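Local coordinates for protein sialidase B (Streptococcus pneumoniae serotype 4, PDB 4XHB) that cleaves alpha-(2->3)-, alpha-(2->6)- and alpha-(2->8)-linked terminal sialic acid from oligosaccharides, glycoproteins and glycolipids, at residues T210-S215 / S290-D295. The protein carries 1 engineered substitution. Sequence-based numbering, arbitrary orientation. Where two conformers were deposited one is given.
Sequences TLYTLS and SSIVED. With 17Y ((1R,2S)-cyclopentane-1,2-diol), chain B.
T210 sets its methyl and hydroxyl against S290 and I292 where two blades of the sialidase propeller meet. The methyl CG2 rests 3.3 Å from S290 O, while the hydroxyl, beside I292 CD1, is hydrogen-bonded to S222 OG, which also serves S290 OG. Next, Y212 swings its ring over the other strand, with CG anti to the backbone N (chi1 -162°) and CB 3.7 Å from I292 CG1. V293 CA makes a CH-pi contact with one face, 4.1 Å from the Y212 centroid, and CAF of the bound cyclopentanediol lies over the opposite one, so the ring is sandwiched. T213 N donates a nearly straight bond (173°) to the diol's OAA; Q456 and T619 also hydrogen-bond the diol, making Y212-T213 part of its binding site. L214 lays CD2 3.7 Å from E294 CD, against a carboxylate whose OE1 takes the S215 amide at 2.8 Å on its syn lone pair; a water joins S215 OG to OE2. With its chain extended, E294 reaches across to the backbone of S215. Running nearly parallel, 9° apart, the segments belong to different sheets: 212-213 pairs with strand 219-226, whereas 286-294 lies between strands 301-308 and 451-459, the latter also touched by Y212.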
loop_
_atom_site.group_PDB
_atom_site.type_symbol
_atom_site.label_atom_id
_atom_site.label_comp_id
_atom_site.label_asym_id
_atom_site.label_seq_id
_atom_site.Cartn_x
_atom_site.Cartn_y
_atom_site.Cartn_z
ATOM N N THR A 210 -1.864 -1.232 -8.131
ATOM C CA THR A 210 -2.112 -1.972 -9.368
ATOM C C THR A 210 -1.343 -1.296 -10.506
ATOM O O THR A 210 -0.992 -0.120 -10.403
ATOM C CB THR A 210 -3.601 -2.014 -9.751
ATOM O OG1 THR A 210 -3.996 -0.754 -10.311
ATOM C CG2 THR A 210 -4.492 -2.350 -8.526
ATOM N N LEU A 211 -1.087 -2.046 -11.578
ATOM C CA LEU A 211 -0.474 -1.492 -12.791
ATOM C C LEU A 211 -1.071 -2.202 -13.991
ATOM O O LEU A 211 -1.352 -3.398 -13.926
ATOM C CB LEU A 211 1.044 -1.705 -12.811
ATOM C CG LEU A 211 1.970 -0.861 -11.927
ATOM C CD1 LEU A 211 3.382 -1.441 -11.939
ATOM C CD2 LEU A 211 2.004 0.597 -12.392
ATOM N N TYR A 212 -1.248 -1.473 -15.089
ATOM C CA TYR A 212 -1.786 -2.064 -16.308
ATOM C C TYR A 212 -1.308 -1.243 -17.504
ATOM O O TYR A 212 -1.467 -0.025 -17.523
ATOM C CB TYR A 212 -3.323 -2.095 -16.271
ATOM C CG TYR A 212 -3.937 -3.060 -17.279
ATOM C CD1 TYR A 212 -4.006 -2.734 -18.629
ATOM C CD2 TYR A 212 -4.430 -4.301 -16.877
ATOM C CE1 TYR A 212 -4.556 -3.616 -19.557
ATOM C CE2 TYR A 212 -4.991 -5.190 -17.795
ATOM C CZ TYR A 212 -5.048 -4.845 -19.133
ATOM O OH TYR A 212 -5.588 -5.727 -20.055
ATOM N N THR A 213 -0.718 -1.913 -18.491
ATOM C CA THR A 213 -0.231 -1.227 -19.689
ATOM C C THR A 213 -1.328 -1.167 -20.745
ATOM O O THR A 213 -1.830 -2.198 -21.190
ATOM C CB THR A 213 1.013 -1.930 -20.263
ATOM O OG1 THR A 213 2.006 -2.022 -19.235
ATOM C CG2 THR A 213 1.597 -1.142 -21.463
ATOM N N LEU A 214 -1.699 0.052 -21.135
ATOM C CA LEU A 214 -2.758 0.256 -22.125
ATOM C C LEU A 214 -2.223 0.184 -23.558
ATOM O O LEU A 214 -1.025 0.366 -23.790
ATOM C CB LEU A 214 -3.448 1.602 -21.890
ATOM C CG LEU A 214 -3.978 1.795 -20.467
ATOM C CD1 LEU A 214 -4.515 3.215 -20.307
ATOM C CD2 LEU A 214 -5.057 0.746 -20.161
ATOM N N SER A 215 -3.120 -0.063 -24.512
ATOM C CA SER A 215 -2.723 -0.225 -25.914
ATOM C C SER A 215 -2.039 1.017 -26.508
ATOM O O SER A 215 -1.189 0.901 -27.400
ATOM C CB SER A 215 -3.930 -0.620 -26.773
ATOM O OG SER A 215 -4.948 0.361 -26.696
ATOM N N SER A 290 -8.770 -2.405 -5.628
ATOM C CA SER A 290 -9.161 -2.139 -7.011
ATOM C C SER A 290 -8.465 -3.059 -7.996
ATOM O O SER A 290 -7.447 -3.683 -7.685
ATOM C CB SER A 290 -8.890 -0.671 -7.375
ATOM O OG SER A 290 -7.504 -0.373 -7.249
ATOM N N SER A 291 -9.019 -3.126 -9.203
ATOM C CA SER A 291 -8.473 -3.970 -10.255
ATOM C C SER A 291 -8.838 -3.310 -11.572
ATOM O O SER A 291 -9.932 -2.769 -11.711
ATOM C CB SER A 291 -9.083 -5.369 -10.185
ATOM O OG SER A 291 -8.410 -6.263 -11.058
ATOM N N ILE A 292 -7.931 -3.374 -12.536
ATOM C CA ILE A 292 -8.168 -2.703 -13.800
ATOM C C ILE A 292 -7.948 -3.619 -14.995
ATOM O O ILE A 292 -7.169 -4.571 -14.946
ATOM C CB ILE A 292 -7.322 -1.418 -13.918
ATOM C CG1 ILE A 292 -5.860 -1.691 -13.576
ATOM C CG2 ILE A 292 -7.841 -0.369 -12.946
ATOM C CD1 ILE A 292 -5.044 -0.412 -13.410
ATOM N N VAL A 293 -8.694 -3.351 -16.059
ATOM C CA VAL A 293 -8.494 -4.053 -17.326
ATOM C C VAL A 293 -8.803 -3.086 -18.474
ATOM O O VAL A 293 -9.526 -2.105 -18.295
ATOM C CB VAL A 293 -9.393 -5.302 -17.441
ATOM C CG1 VAL A 293 -10.802 -4.903 -17.875
ATOM C CG2 VAL A 293 -8.781 -6.312 -18.434
ATOM N N GLU A 294 -8.252 -3.353 -19.649
ATOM C CA GLU A 294 -8.638 -2.584 -20.829
ATOM C C GLU A 294 -9.401 -3.453 -21.825
ATOM O O GLU A 294 -9.000 -4.585 -22.119
ATOM C CB GLU A 294 -7.417 -1.944 -21.495
ATOM C CG GLU A 294 -7.779 -1.088 -22.719
ATOM C CD GLU A 294 -6.572 -0.423 -23.344
ATOM O OE1 GLU A 294 -5.597 -1.136 -23.655
ATOM O OE2 GLU A 294 -6.598 0.819 -23.499
ATOM N N ASP A 295 -10.505 -2.913 -22.340
ATOM C CA ASP A 295 -11.328 -3.600 -23.327
ATOM C C ASP A 295 -10.888 -3.189 -24.732
ATOM O O ASP A 295 -11.031 -2.026 -25.109
ATOM C CB ASP A 295 -12.803 -3.228 -23.120
ATOM C CG ASP A 295 -13.732 -3.931 -24.103
ATOM O OD1 ASP A 295 -13.679 -5.175 -24.189
ATOM O OD2 ASP A 295 -14.511 -3.243 -24.794
HETATM O OAA 17Y B . -0.532 -4.864 -18.446
HETATM C CAF 17Y B . -1.252 -5.496 -19.449
HETATM C CAD 17Y B . -0.417 -5.698 -20.602
HETATM C CAC 17Y B . -0.854 -6.983 -21.228
HETATM C CAE 17Y B . -1.777 -7.650 -20.254
HETATM C CAG 17Y B . -1.539 -6.937 -18.967
HETATM O OAB 17Y B . -0.537 -7.395 -18.191
HETATM O O HOH W 1 -5.498 2.459 -25.089
#